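PDB 3PVZ: UDP-N-acetylglucosamine 4,6-dehydratase from Vibrio fischeri, which binds NAD and probably acts as a lyase that removes water from UDP-N-acetylglucosamine. Local coordinates for residues Q359-M364 and V376-I381; K147-S152 and E191-S196; Q216-N221 and K276-L281; G48-K53 and Q238-L243. One frame throughout, in Å; residues are numbered along the deposited sequence.

Contact 1: residues Q359-M364 and V376-I381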
loop_
_atom_site.group_PDB
_atom_site.type_symbol
_atom_site.label_atom_id
_atom_site.label_comp_id
_atom_site.label_asym_id
_atom_site.label_seq_id
_atom_site.Cartn_x
_atom_site.Cartn_y
_atom_site.Cartn_z
ATOM N N GLN A 359 22.987 -12.119 9.911
ATOM C CA GLN A 359 23.265 -13.543 9.777
ATOM C C GLN A 359 22.049 -14.395 10.141
ATOM O O GLN A 359 21.647 -15.246 9.364
ATOM C CB GLN A 359 24.494 -13.951 10.620
ATOM C CG GLN A 359 24.910 -15.404 10.431
ATOM C CD GLN A 359 25.925 -15.889 11.464
ATOM O OE1 GLN A 359 26.044 -15.332 12.571
ATOM N NE2 GLN A 359 26.665 -16.945 11.103
ATOM N N LYS A 360 21.480 -14.157 11.318
ATOM C CA LYS A 360 20.275 -14.862 11.778
ATOM C C LYS A 360 19.020 -14.606 10.924
ATOM O O LYS A 360 18.225 -15.508 10.727
ATOM C CB LYS A 360 19.961 -14.505 13.234
ATOM C CG LYS A 360 20.962 -15.032 14.220
ATOM C CD LYS A 360 20.614 -16.428 14.666
ATOM C CE LYS A 360 21.726 -17.041 15.516
ATOM N NZ LYS A 360 23.047 -17.075 14.789
ATOM N N ILE A 361 18.812 -13.378 10.446
ATOM C CA ILE A 361 17.666 -13.121 9.568
ATOM C C ILE A 361 17.865 -13.837 8.230
ATOM O O ILE A 361 16.944 -14.521 7.766
ATOM C CB ILE A 361 17.396 -11.631 9.332
ATOM C CG1 ILE A 361 16.873 -10.965 10.605
ATOM C CG2 ILE A 361 16.351 -11.451 8.222
ATOM C CD1 ILE A 361 15.393 -11.232 10.880
ATOM N N GLY A 362 19.053 -13.691 7.628
ATOM C CA GLY A 362 19.395 -14.362 6.361
ATOM C C GLY A 362 19.137 -15.882 6.412
ATOM O O GLY A 362 18.623 -16.447 5.453
ATOM N N GLN A 363 19.468 -16.511 7.546
ATOM C CA GLN A 363 19.304 -17.960 7.726
ATOM C C GLN A 363 17.846 -18.345 7.920
ATOM O O GLN A 363 17.435 -19.409 7.501
ATOM C CB GLN A 363 20.150 -18.508 8.899
ATOM C CG GLN A 363 20.271 -20.077 8.935
ATOM C CD GLN A 363 21.128 -20.672 7.773
ATOM O OE1 GLN A 363 22.305 -20.319 7.609
ATOM N NE2 GLN A 363 20.531 -21.575 6.977
HETATM N N MSE A 364 17.054 -17.513 8.578
HETATM C CA MSE A 364 15.636 -17.775 8.605
HETATM C C MSE A 364 15.104 -17.778 7.167
HETATM O O MSE A 364 14.315 -18.624 6.797
HETATM C CB MSE A 364 14.905 -16.733 9.441
HETATM C CG MSE A 364 15.100 -16.878 10.940
HETATM SE SE MSE A 364 14.151 -15.463 11.895
HETATM C CE MSE A 364 15.615 -14.902 13.083
ATOM N N VAL A 376 11.427 -12.549 17.988
ATOM C CA VAL A 376 11.387 -11.917 19.313
ATOM C C VAL A 376 12.659 -12.201 20.094
ATOM O O VAL A 376 13.221 -11.303 20.707
ATOM C CB VAL A 376 10.184 -12.357 20.158
ATOM C CG1 VAL A 376 10.290 -11.781 21.575
ATOM C CG2 VAL A 376 8.874 -11.914 19.507
ATOM N N GLN A 377 13.133 -13.434 20.049
ATOM C CA GLN A 377 14.362 -13.781 20.761
ATOM C C GLN A 377 15.576 -13.049 20.209
ATOM O O GLN A 377 16.432 -12.595 20.955
ATOM C CB GLN A 377 14.598 -15.283 20.725
ATOM C CG GLN A 377 13.656 -16.048 21.627
ATOM C CD GLN A 377 13.759 -15.617 23.094
ATOM O OE1 GLN A 377 14.851 -15.586 23.675
ATOM N NE2 GLN A 377 12.619 -15.265 23.686
ATOM N N LEU A 378 15.658 -12.940 18.896
ATOM C CA LEU A 378 16.696 -12.146 18.291
ATOM C C LEU A 378 16.553 -10.664 18.703
ATOM O O LEU A 378 17.532 -10.019 19.037
ATOM C CB LEU A 378 16.640 -12.313 16.777
ATOM C CG LEU A 378 17.547 -11.463 15.915
ATOM C CD1 LEU A 378 18.997 -11.807 16.202
ATOM C CD2 LEU A 378 17.151 -11.741 14.472
ATOM N N PHE A 379 15.332 -10.145 18.701
ATOM C CA PHE A 379 15.105 -8.774 19.153
ATOM C C PHE A 379 15.534 -8.569 20.613
ATOM O O PHE A 379 15.990 -7.495 20.959
ATOM C CB PHE A 379 13.637 -8.336 18.984
ATOM C CG PHE A 379 13.278 -7.860 17.592
ATOM C CD1 PHE A 379 13.797 -8.464 16.450
ATOM C CD2 PHE A 379 12.378 -6.837 17.427
ATOM C CE1 PHE A 379 13.426 -8.032 15.187
ATOM C CE2 PHE A 379 12.012 -6.409 16.163
ATOM C CZ PHE A 379 12.535 -7.013 15.050
ATOM N N PHE A 380 15.386 -9.575 21.473
ATOM C CA PHE A 380 15.854 -9.422 22.861
ATOM C C PHE A 380 17.383 -9.293 22.932
ATOM O O PHE A 380 17.909 -8.541 23.757
ATOM C CB PHE A 380 15.382 -10.569 23.760
ATOM C CG PHE A 380 13.891 -10.566 24.057
ATOM C CD1 PHE A 380 13.103 -9.433 23.857
ATOM C CD2 PHE A 380 13.278 -11.720 24.563
ATOM C CE1 PHE A 380 11.728 -9.457 24.143
ATOM C CE2 PHE A 380 11.905 -11.741 24.848
ATOM C CZ PHE A 380 11.137 -10.600 24.643
ATOM N N ILE A 381 18.098 -9.998 22.063
ATOM C CA ILE A 381 19.566 -9.883 22.025
ATOM C C ILE A 381 19.957 -8.516 21.473
ATOM O O ILE A 381 20.834 -7.857 22.008
ATOM C CB ILE A 381 20.222 -11.051 21.242
ATOM C CG1 ILE A 381 20.177 -12.325 22.117
ATOM C CG2 ILE A 381 21.638 -10.690 20.850
ATOM C CD1 ILE A 381 20.487 -13.657 21.393
#

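Contact 2: residues K147-S152 and E191-S196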
loop_
_atom_site.group_PDB
_atom_site.type_symbol
_atom_site.label_atom_id
_atom_site.label_comp_id
_atom_site.label_asym_id
_atom_site.label_seq_id
_atom_site.Cartn_x
_atom_site.Cartn_y
_atom_site.Cartn_z
ATOM N N LYS A 147 20.173 -0.782 2.708
ATOM C CA LYS A 147 20.560 -0.870 1.300
ATOM C C LYS A 147 20.463 0.469 0.549
ATOM O O LYS A 147 21.357 0.820 -0.195
ATOM C CB LYS A 147 19.738 -1.949 0.556
ATOM C CG LYS A 147 20.110 -2.062 -0.962
ATOM C CD LYS A 147 19.170 -2.958 -1.715
ATOM C CE LYS A 147 17.811 -2.279 -1.973
ATOM N NZ LYS A 147 16.970 -3.251 -2.808
ATOM N N THR A 148 19.367 1.198 0.695
ATOM C CA THR A 148 19.179 2.453 -0.058
ATOM C C THR A 148 20.180 3.518 0.480
ATOM O O THR A 148 20.640 4.379 -0.229
ATOM C CB THR A 148 17.772 2.964 0.059
ATOM O OG1 THR A 148 17.419 3.053 1.446
ATOM C CG2 THR A 148 16.692 2.041 -0.728
ATOM N N ILE A 149 20.511 3.464 1.745
ATOM C CA ILE A 149 21.626 4.299 2.227
ATOM C C ILE A 149 22.963 3.934 1.517
ATOM O O ILE A 149 23.686 4.831 1.040
ATOM C CB ILE A 149 21.825 4.238 3.760
ATOM C CG1 ILE A 149 20.558 4.732 4.476
ATOM C CG2 ILE A 149 22.991 5.165 4.181
ATOM C CD1 ILE A 149 20.544 4.420 5.955
ATOM N N GLN A 150 23.271 2.646 1.418
ATOM C CA GLN A 150 24.511 2.205 0.746
ATOM C C GLN A 150 24.516 2.633 -0.723
ATOM O O GLN A 150 25.516 3.146 -1.233
ATOM C CB GLN A 150 24.731 0.676 0.888
ATOM C CG GLN A 150 26.043 0.216 0.267
ATOM C CD GLN A 150 27.251 0.706 1.089
ATOM O OE1 GLN A 150 27.260 0.527 2.269
ATOM N NE2 GLN A 150 28.219 1.360 0.460
ATOM N N GLN A 151 23.341 2.541 -1.392
ATOM C CA GLN A 151 23.245 2.953 -2.760
ATOM C C GLN A 151 23.413 4.474 -2.865
ATOM O O GLN A 151 23.902 4.992 -3.870
ATOM C CB GLN A 151 21.904 2.511 -3.338
ATOM C CG GLN A 151 21.735 1.033 -3.366
ATOM C CD GLN A 151 20.354 0.642 -3.795
ATOM O OE1 GLN A 151 19.376 1.327 -3.491
ATOM N NE2 GLN A 151 20.258 -0.463 -4.479
ATOM N N SER A 152 22.979 5.198 -1.854
ATOM C CA SER A 152 23.171 6.634 -1.829
ATOM C C SER A 152 24.671 7.021 -1.625
ATOM O O SER A 152 25.162 7.954 -2.295
ATOM C CB SER A 152 22.307 7.243 -0.727
ATOM O OG SER A 152 20.921 7.008 -0.962
ATOM N N GLU A 191 28.536 7.127 9.756
ATOM C CA GLU A 191 30.006 7.282 9.672
ATOM C C GLU A 191 30.495 7.468 8.215
ATOM O O GLU A 191 31.673 7.694 8.023
ATOM C CB GLU A 191 30.716 6.060 10.298
ATOM C CG GLU A 191 30.446 5.951 11.805
ATOM C CD GLU A 191 30.891 4.643 12.442
ATOM O OE1 GLU A 191 31.120 3.663 11.722
ATOM O OE2 GLU A 191 30.968 4.588 13.694
ATOM N N GLU A 192 29.605 7.332 7.214
ATOM C CA GLU A 192 29.984 7.505 5.806
ATOM C C GLU A 192 29.181 8.538 5.031
ATOM O O GLU A 192 29.622 8.939 3.997
ATOM C CB GLU A 192 29.830 6.205 5.046
ATOM C CG GLU A 192 30.822 5.157 5.489
ATOM C CD GLU A 192 30.647 3.900 4.731
ATOM O OE1 GLU A 192 30.119 2.996 5.366
ATOM O OE2 GLU A 192 30.990 3.839 3.515
ATOM N N ILE A 193 27.997 8.897 5.502
ATOM C CA ILE A 193 27.181 9.908 4.861
ATOM C C ILE A 193 26.390 10.593 5.956
ATOM O O ILE A 193 26.030 9.961 6.942
ATOM C CB ILE A 193 26.202 9.255 3.829
ATOM C CG1 ILE A 193 25.453 10.313 3.006
ATOM C CG2 ILE A 193 25.222 8.367 4.527
ATOM C CD1 ILE A 193 24.650 9.723 1.811
ATOM N N ALA A 194 26.154 11.889 5.780
ATOM C CA ALA A 194 25.241 12.649 6.598
ATOM C C ALA A 194 23.789 12.078 6.565
ATOM O O ALA A 194 23.142 12.020 5.501
ATOM C CB ALA A 194 25.244 14.125 6.155
ATOM N N ILE A 195 23.299 11.701 7.747
ATOM C CA ILE A 195 21.944 11.204 7.933
ATOM C C ILE A 195 21.228 12.067 8.968
ATOM O O ILE A 195 21.742 12.291 10.079
ATOM C CB ILE A 195 21.945 9.730 8.448
ATOM C CG1 ILE A 195 22.683 8.818 7.464
ATOM C CG2 ILE A 195 20.513 9.209 8.632
ATOM C CD1 ILE A 195 22.769 7.349 7.880
ATOM N N SER A 196 20.047 12.561 8.641
ATOM C CA SER A 196 19.241 13.242 9.646
ATOM C C SER A 196 17.827 12.682 9.631
ATOM O O SER A 196 17.409 12.146 8.608
ATOM C CB SER A 196 19.251 14.762 9.426
ATOM O OG SER A 196 18.398 15.198 8.374
HETATM O O HOH W 1 30.582 2.070 1.563
#

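Contact 3: residues Q216-N221 and K276-L281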
loop_
_atom_site.group_PDB
_atom_site.type_symbol
_atom_site.label_atom_id
_atom_site.label_comp_id
_atom_site.label_asym_id
_atom_site.label_seq_id
_atom_site.Cartn_x
_atom_site.Cartn_y
_atom_site.Cartn_z
ATOM N N GLN A 216 -13.734 7.262 5.958
ATOM C CA GLN A 216 -14.238 6.060 5.319
ATOM C C GLN A 216 -15.583 5.724 5.888
ATOM O O GLN A 216 -16.538 5.474 5.150
ATOM C CB GLN A 216 -13.249 4.909 5.500
ATOM C CG GLN A 216 -11.918 5.154 4.833
ATOM C CD GLN A 216 -12.019 5.165 3.319
ATOM O OE1 GLN A 216 -11.921 6.217 2.700
ATOM N NE2 GLN A 216 -12.214 3.994 2.718
ATOM N N ARG A 217 -15.675 5.764 7.216
ATOM C CA ARG A 217 -16.937 5.512 7.881
ATOM C C ARG A 217 -18.013 6.458 7.348
ATOM O O ARG A 217 -19.106 6.017 7.012
ATOM C CB ARG A 217 -16.819 5.641 9.409
ATOM C CG ARG A 217 -15.786 4.737 10.089
ATOM C CD ARG A 217 -16.127 3.275 10.137
ATOM N NE ARG A 217 -16.133 2.597 8.841
ATOM C CZ ARG A 217 -15.070 2.364 8.065
ATOM N NH1 ARG A 217 -13.840 2.785 8.378
ATOM N NH2 ARG A 217 -15.248 1.702 6.943
ATOM N N ILE A 218 -17.714 7.744 7.240
ATOM C CA ILE A 218 -18.715 8.686 6.742
ATOM C C ILE A 218 -19.130 8.339 5.316
ATOM O O ILE A 218 -20.308 8.394 4.970
ATOM C CB ILE A 218 -18.223 10.156 6.736
ATOM C CG1 ILE A 218 -17.975 10.666 8.152
ATOM C CG2 ILE A 218 -19.270 11.059 6.067
ATOM C CD1 ILE A 218 -19.207 10.572 9.055
ATOM N N GLN A 219 -18.149 7.985 4.502
ATOM C CA GLN A 219 -18.376 7.662 3.105
ATOM C C GLN A 219 -19.220 6.376 2.906
ATOM O O GLN A 219 -19.927 6.231 1.894
ATOM C CB GLN A 219 -17.010 7.498 2.442
ATOM C CG GLN A 219 -16.944 7.767 0.980
ATOM C CD GLN A 219 -15.502 7.667 0.491
ATOM O OE1 GLN A 219 -14.664 8.526 0.812
ATOM N NE2 GLN A 219 -15.197 6.596 -0.253
ATOM N N LYS A 220 -19.129 5.451 3.864
ATOM C CA LYS A 220 -19.777 4.153 3.751
ATOM C C LYS A 220 -20.999 4.030 4.659
ATOM O O LYS A 220 -21.443 2.930 4.952
ATOM C CB LYS A 220 -18.763 3.036 4.054
ATOM C CG LYS A 220 -17.577 3.025 3.097
ATOM C CD LYS A 220 -16.567 1.942 3.408
ATOM C CE LYS A 220 -15.406 1.970 2.367
ATOM N NZ LYS A 220 -14.368 0.872 2.560
ATOM N N ASN A 221 -21.533 5.164 5.104
ATOM C CA ASN A 221 -22.668 5.199 6.003
ATOM C C ASN A 221 -22.557 4.249 7.207
ATOM O O ASN A 221 -23.538 3.597 7.605
ATOM C CB ASN A 221 -23.960 4.987 5.196
ATOM C CG ASN A 221 -24.444 6.281 4.531
ATOM O OD1 ASN A 221 -24.247 6.487 3.327
ATOM N ND2 ASN A 221 -25.058 7.168 5.335
ATOM N N LYS A 276 -15.890 17.132 16.650
ATOM C CA LYS A 276 -15.595 18.342 15.868
ATOM C C LYS A 276 -15.810 18.127 14.384
ATOM O O LYS A 276 -16.290 19.018 13.683
ATOM C CB LYS A 276 -14.159 18.812 16.076
ATOM C CG LYS A 276 -13.976 19.621 17.337
ATOM C CD LYS A 276 -12.512 19.590 17.836
ATOM C CE LYS A 276 -12.411 19.866 19.357
ATOM N NZ LYS A 276 -12.473 21.319 19.721
ATOM N N TYR A 277 -15.420 16.942 13.926
ATOM C CA TYR A 277 -15.401 16.600 12.533
ATOM C C TYR A 277 -16.823 16.365 11.999
ATOM O O TYR A 277 -17.163 16.833 10.914
ATOM C CB TYR A 277 -14.505 15.383 12.361
ATOM C CG TYR A 277 -14.480 14.787 10.988
ATOM C CD1 TYR A 277 -14.085 15.523 9.886
ATOM C CD2 TYR A 277 -14.831 13.469 10.799
ATOM C CE1 TYR A 277 -14.056 14.966 8.635
ATOM C CE2 TYR A 277 -14.808 12.909 9.570
ATOM C CZ TYR A 277 -14.421 13.650 8.490
ATOM O OH TYR A 277 -14.421 13.033 7.278
ATOM N N LEU A 278 -17.647 15.676 12.783
ATOM C CA LEU A 278 -19.069 15.503 12.457
ATOM C C LEU A 278 -19.816 16.831 12.428
ATOM O O LEU A 278 -20.643 17.035 11.574
ATOM C CB LEU A 278 -19.740 14.565 13.452
ATOM C CG LEU A 278 -19.318 13.109 13.338
ATOM C CD1 LEU A 278 -19.830 12.276 14.507
ATOM C CD2 LEU A 278 -19.803 12.550 12.028
ATOM N N LYS A 279 -19.515 17.744 13.345
ATOM C CA LYS A 279 -20.174 19.061 13.348
ATOM C C LYS A 279 -19.758 19.882 12.139
ATOM O O LYS A 279 -20.578 20.575 11.549
ATOM C CB LYS A 279 -19.859 19.840 14.618
ATOM C CG LYS A 279 -20.334 19.139 15.869
ATOM C CD LYS A 279 -20.609 20.138 16.971
ATOM C CE LYS A 279 -21.000 19.461 18.272
ATOM N NZ LYS A 279 -20.767 20.413 19.381
ATOM N N GLN A 280 -18.482 19.792 11.769
ATOM C CA GLN A 280 -17.989 20.485 10.575
ATOM C C GLN A 280 -18.668 19.919 9.305
ATOM O O GLN A 280 -18.829 20.631 8.328
ATOM C CB GLN A 280 -16.445 20.438 10.494
ATOM C CG GLN A 280 -15.779 21.805 10.223
ATOM C CD GLN A 280 -14.254 21.825 10.469
ATOM O OE1 GLN A 280 -13.777 22.373 11.476
ATOM N NE2 GLN A 280 -13.490 21.241 9.538
ATOM N N LEU A 281 -19.074 18.645 9.345
ATOM C CA LEU A 281 -19.845 17.987 8.266
ATOM C C LEU A 281 -21.367 18.220 8.380
ATOM O O LEU A 281 -22.132 17.795 7.518
ATOM C CB LEU A 281 -19.566 16.463 8.268
ATOM C CG LEU A 281 -18.454 15.861 7.385
ATOM C CD1 LEU A 281 -17.423 16.901 6.978
ATOM C CD2 LEU A 281 -17.782 14.666 8.064
#

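Contact 4: residues G48-K53 and Q238-L243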
loop_
_atom_site.group_PDB
_atom_site.type_symbol
_atom_site.label_atom_id
_atom_site.label_comp_id
_atom_site.label_asym_id
_atom_site.label_seq_id
_atom_site.Cartn_x
_atom_site.Cartn_y
_atom_site.Cartn_z
ATOM N N GLY A 48 5.180 11.034 2.812
ATOM C CA GLY A 48 5.863 11.055 1.518
ATOM C C GLY A 48 5.303 12.089 0.574
ATOM O O GLY A 48 6.009 12.864 -0.007
ATOM N N GLN A 49 4.010 12.048 0.358
ATOM C CA GLN A 49 3.405 13.000 -0.538
ATOM C C GLN A 49 3.605 14.399 -0.029
ATOM O O GLN A 49 3.825 15.306 -0.804
ATOM C CB GLN A 49 1.929 12.726 -0.692
ATOM C CG GLN A 49 1.592 11.399 -1.295
ATOM C CD GLN A 49 0.114 11.370 -1.836
ATOM O OE1 GLN A 49 -0.481 12.408 -2.009
ATOM N NE2 GLN A 49 -0.425 10.176 -2.098
ATOM N N ALA A 50 3.513 14.597 1.265
ATOM C CA ALA A 50 3.559 15.953 1.781
ATOM C C ALA A 50 4.919 16.534 1.518
ATOM O O ALA A 50 5.014 17.693 1.125
ATOM C CB ALA A 50 3.211 16.034 3.270
ATOM N N VAL A 51 5.967 15.741 1.728
ATOM C CA VAL A 51 7.304 16.296 1.570
ATOM C C VAL A 51 7.607 16.441 0.053
ATOM O O VAL A 51 8.330 17.359 -0.361
ATOM C CB VAL A 51 8.343 15.463 2.265
ATOM C CG1 VAL A 51 8.502 14.103 1.537
ATOM C CG2 VAL A 51 9.673 16.272 2.324
ATOM N N THR A 52 6.990 15.591 -0.768
ATOM C CA THR A 52 7.163 15.661 -2.228
ATOM C C THR A 52 6.579 16.970 -2.764
ATOM O O THR A 52 7.183 17.662 -3.576
ATOM C CB THR A 52 6.478 14.449 -2.951
ATOM O OG1 THR A 52 7.080 13.211 -2.538
ATOM C CG2 THR A 52 6.637 14.565 -4.494
ATOM N N LYS A 53 5.426 17.335 -2.229
ATOM C CA LYS A 53 4.805 18.621 -2.562
ATOM C C LYS A 53 5.679 19.765 -2.038
ATOM O O LYS A 53 5.972 20.674 -2.785
ATOM C CB LYS A 53 3.430 18.698 -1.996
ATOM C CG LYS A 53 2.535 17.665 -2.648
ATOM C CD LYS A 53 1.098 17.985 -2.513
ATOM C CE LYS A 53 0.619 17.753 -1.122
ATOM N NZ LYS A 53 -0.867 18.029 -1.052
ATOM N N GLN A 238 0.797 19.044 5.786
ATOM C CA GLN A 238 1.799 20.006 5.319
ATOM C C GLN A 238 2.877 20.236 6.336
ATOM O O GLN A 238 4.039 20.428 5.999
ATOM C CB GLN A 238 1.184 21.341 4.972
ATOM C CG GLN A 238 2.200 22.384 4.484
ATOM C CD GLN A 238 1.518 23.555 3.789
ATOM O OE1 GLN A 238 0.497 23.375 3.140
ATOM N NE2 GLN A 238 2.086 24.755 3.922
ATOM N N GLU A 239 2.485 20.220 7.598
ATOM C CA GLU A 239 3.430 20.413 8.669
ATOM C C GLU A 239 4.420 19.267 8.695
ATOM O O GLU A 239 5.622 19.493 8.913
ATOM C CB GLU A 239 2.681 20.547 9.987
ATOM C CG GLU A 239 2.023 21.899 10.070
ATOM C CD GLU A 239 1.202 22.126 11.316
ATOM O OE1 GLU A 239 0.763 21.151 11.958
ATOM O OE2 GLU A 239 1.006 23.318 11.634
ATOM N N SER A 240 3.932 18.046 8.443
ATOM C CA SER A 240 4.823 16.862 8.370
ATOM C C SER A 240 5.812 16.988 7.227
ATOM O O SER A 240 6.990 16.687 7.346
ATOM C CB SER A 240 4.055 15.535 8.325
ATOM O OG SER A 240 3.317 15.349 7.148
ATOM N N GLY A 241 5.323 17.483 6.133
ATOM C CA GLY A 241 6.146 17.680 4.961
ATOM C C GLY A 241 7.167 18.752 5.186
ATOM O O GLY A 241 8.307 18.625 4.748
ATOM N N GLU A 242 6.777 19.808 5.889
ATOM C CA GLU A 242 7.708 20.905 6.148
ATOM C C GLU A 242 8.842 20.488 7.082
ATOM O O GLU A 242 9.978 20.869 6.882
ATOM C CB GLU A 242 6.963 22.115 6.685
ATOM C CG GLU A 242 6.204 22.861 5.607
ATOM C CD GLU A 242 5.291 23.986 6.159
ATOM O OE1 GLU A 242 4.858 23.922 7.336
ATOM O OE2 GLU A 242 4.983 24.923 5.386
ATOM N N LEU A 243 8.508 19.693 8.085
ATOM C CA LEU A 243 9.482 19.167 8.996
ATOM C C LEU A 243 10.473 18.222 8.302
ATOM O O LEU A 243 11.651 18.357 8.532
ATOM C CB LEU A 243 8.772 18.436 10.146
ATOM C CG LEU A 243 9.630 17.843 11.248
ATOM C CD1 LEU A 243 10.273 18.944 12.019
ATOM C CD2 LEU A 243 8.740 17.031 12.217
#

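Contact 1: residues Q359-M364 and V376-I381
L378 reaches across from helix 372-382 and sets its two methyl groups among K360, I361 and M364, and the contact depends on this one leucine. Its CG lies opposite the backbone N (chi1 174°), which carries the fork of the side chain out toward the facing helix. CD2 belongs to the tighter, buried part. The terminal CE of M364, present as selenomethionine, comes within 3.8 Å of L378 CD2, and I361 CG1 approaches the same methyl at 4.0 Å with the isoleucine lying roughly perpendicular to the leucine. A branched leucine suits such a place because one methyl can meet two neighbours, while the long, flexible chain of M364 brings its CE to that same methyl. The two segments run nearly antiparallel (171°), as the arms of a helical hairpin whose turn lies between helices 351-367 and 372-382. The axes of the two segments come no nearer than 11.4 Å, a generous spacing that side chains, not backbones, bridge. Behind the buried side stands helix 131-154, where M135 touches both I361 and M364. Toward solvent the packing is looser. There K360 CB lies 4.1 Å from both CD1 and CD2 of L378, and the rest of the lysine bends away at chi2 and chi4, so the aliphatic base of K360 packs on the leucine while its ammonium group is carried off toward the solvent-exposed side.

Contact 2: residues K147-S152 and E191-S196
I149, on helix 147-152, lays its CG2 methyl against CG2 of I193 at 3.9 Å, the two side chains slanting past one another. Its other branch serves a second partner: CD1 reaches CD1 of I195 at 4.2 Å, here crossing nearly at a right angle. The torsions divide the work, since I149 turns CG2 opposite its backbone N while CG1 is opposite the carbonyl carbon (chi1 -60°), which leaves one methyl for each isoleucine. I193 and I195 are two apart in an extended chain, so both present their side chains to the same side, and beta-branched residues suit such a backbone. I193 also sends CD1 to S152 CB at 4.3 Å. A serine can occupy this buried spot because its hydroxyl is looked after within the helix: S152 OG donates to T148 O at 2.7 Å, while the backbone N of S152 reaches the same oxygen from the other face of its plane. At the exposed margin the apolar contact gives way to a polar bridge. One water accepts a bond from Q150 NE2 at 2.7 Å and donates another to E192 OE2, joining helix to loop without direct contact; D154 OD1 also accepts from the side-chain NE2 of Q150. L186 and K189 of helix 174-189 touch I149 as well. Helix 131-154 thus packs on strand 194-198 of the parallel portion of the central mixed sheet, the layering of helix on sheet characteristic of the Rossmann fold.

Contact 3: residues Q216-N221 and K276-L281
I218 carries the contact, meeting L278, L281 and Y277 of segment 276-281. Its CD1 methyl presses against CD2 of L278 at 3.6 Å, the closest approach across the two segments, with the two side chains at a slant. Its CG1 meets two further partners. L281 CD2 lies 4.0 Å from I218 CG1, the two side chains meeting tip to tip, and Y277 CE2 stands 4.1 Å from the same I218 CG1 as the isoleucine and the tyrosine run antiparallel alongside one another. I218 sets CG1 opposite its carbonyl carbon and folds again at chi2 (-57°), a compact shape that gathers these contacts around one short chain. L281 has a double role: besides meeting I218, it comes four residues after Y277 and holds its CD2 3.5 Å above one face of the Y277 ring, toward the rim. Isoleucine and leucine fit here because branched methyls can reach several neighbours from one position, whereas the tyrosine ring adds apolar carbon at CE2. Both segments lie at the C-terminal ends of their helices, K220 being the first residue of its own to leave helical angles. W307 of strand 306-312 touches both I218 and L278 and so closes another side of the contact, while L10 of helix 7-10 lies against Y277. The far side of helix 210-219 faces the second subunit, where R217 and K220 make salt bridges to E75 of the neighbouring subunit and K220 adds one to D79 of that same subunit.

Contact 4: residues G48-K53 and Q238-L243
Helices 48-53 and 238-243 cross at -65° with their axes only 7.4 Å apart, close enough to bring the CA atoms of V51 and G241 to 3.8 Å. G241 has no side chain, and so its backbone itself forms the surface that the first helix meets. The methyl of A50 rests on it, with CB 3.8 Å from G241 CA, and a small residue suits so narrow a gap. V51 comes alongside: its chi1 of 69° puts CG1 between the backbone N and the carbonyl carbon and leaves CG2 anti to N, where it touches the carbonyl oxygen G241 O at 3.6 Å. S240 OG borders the patch, 3.9 Å from A50 CB, but its hydrogen bond goes back to P237 O within its own helix's first turn. Within the first helix, T52 OG1 bonds G48 O at 2.8 Å from above the carbonyl plane, so a polar threonine is satisfied there. G48 belongs to a GxGxxG sequence, consistent with the nucleotide-binding turn of a Rossmann fold. Helix 46-56 has several neighbours: V51 and T52 rest on V40 of strand 37-41, Q49 and T52 meet L76 of helix 70-83, and helix 237-250 lies across it.

In the fold
Contact 4 lies close to the cofactor: the side chain of S240 is about 7 Å from the bound NAD and about 4 Å from the NAD-binding residues I47 and V203. Contact 2 lies in the same Rossmann core, its I149 side chain about 13 Å from NAD, and it is nested in the chain loop that contact 4 closes; their nearest atoms are about 7 Å apart. Contact 3, whose segments alternate with those of contact 4, sits about 43 Å centre to centre from contact 2, on the other side of the chain's centre. Contact 1, the C-terminal hairpin, and contact 2 both involve helix 131-154, contact 1 through M135 and F143, with centres about 24 Å apart.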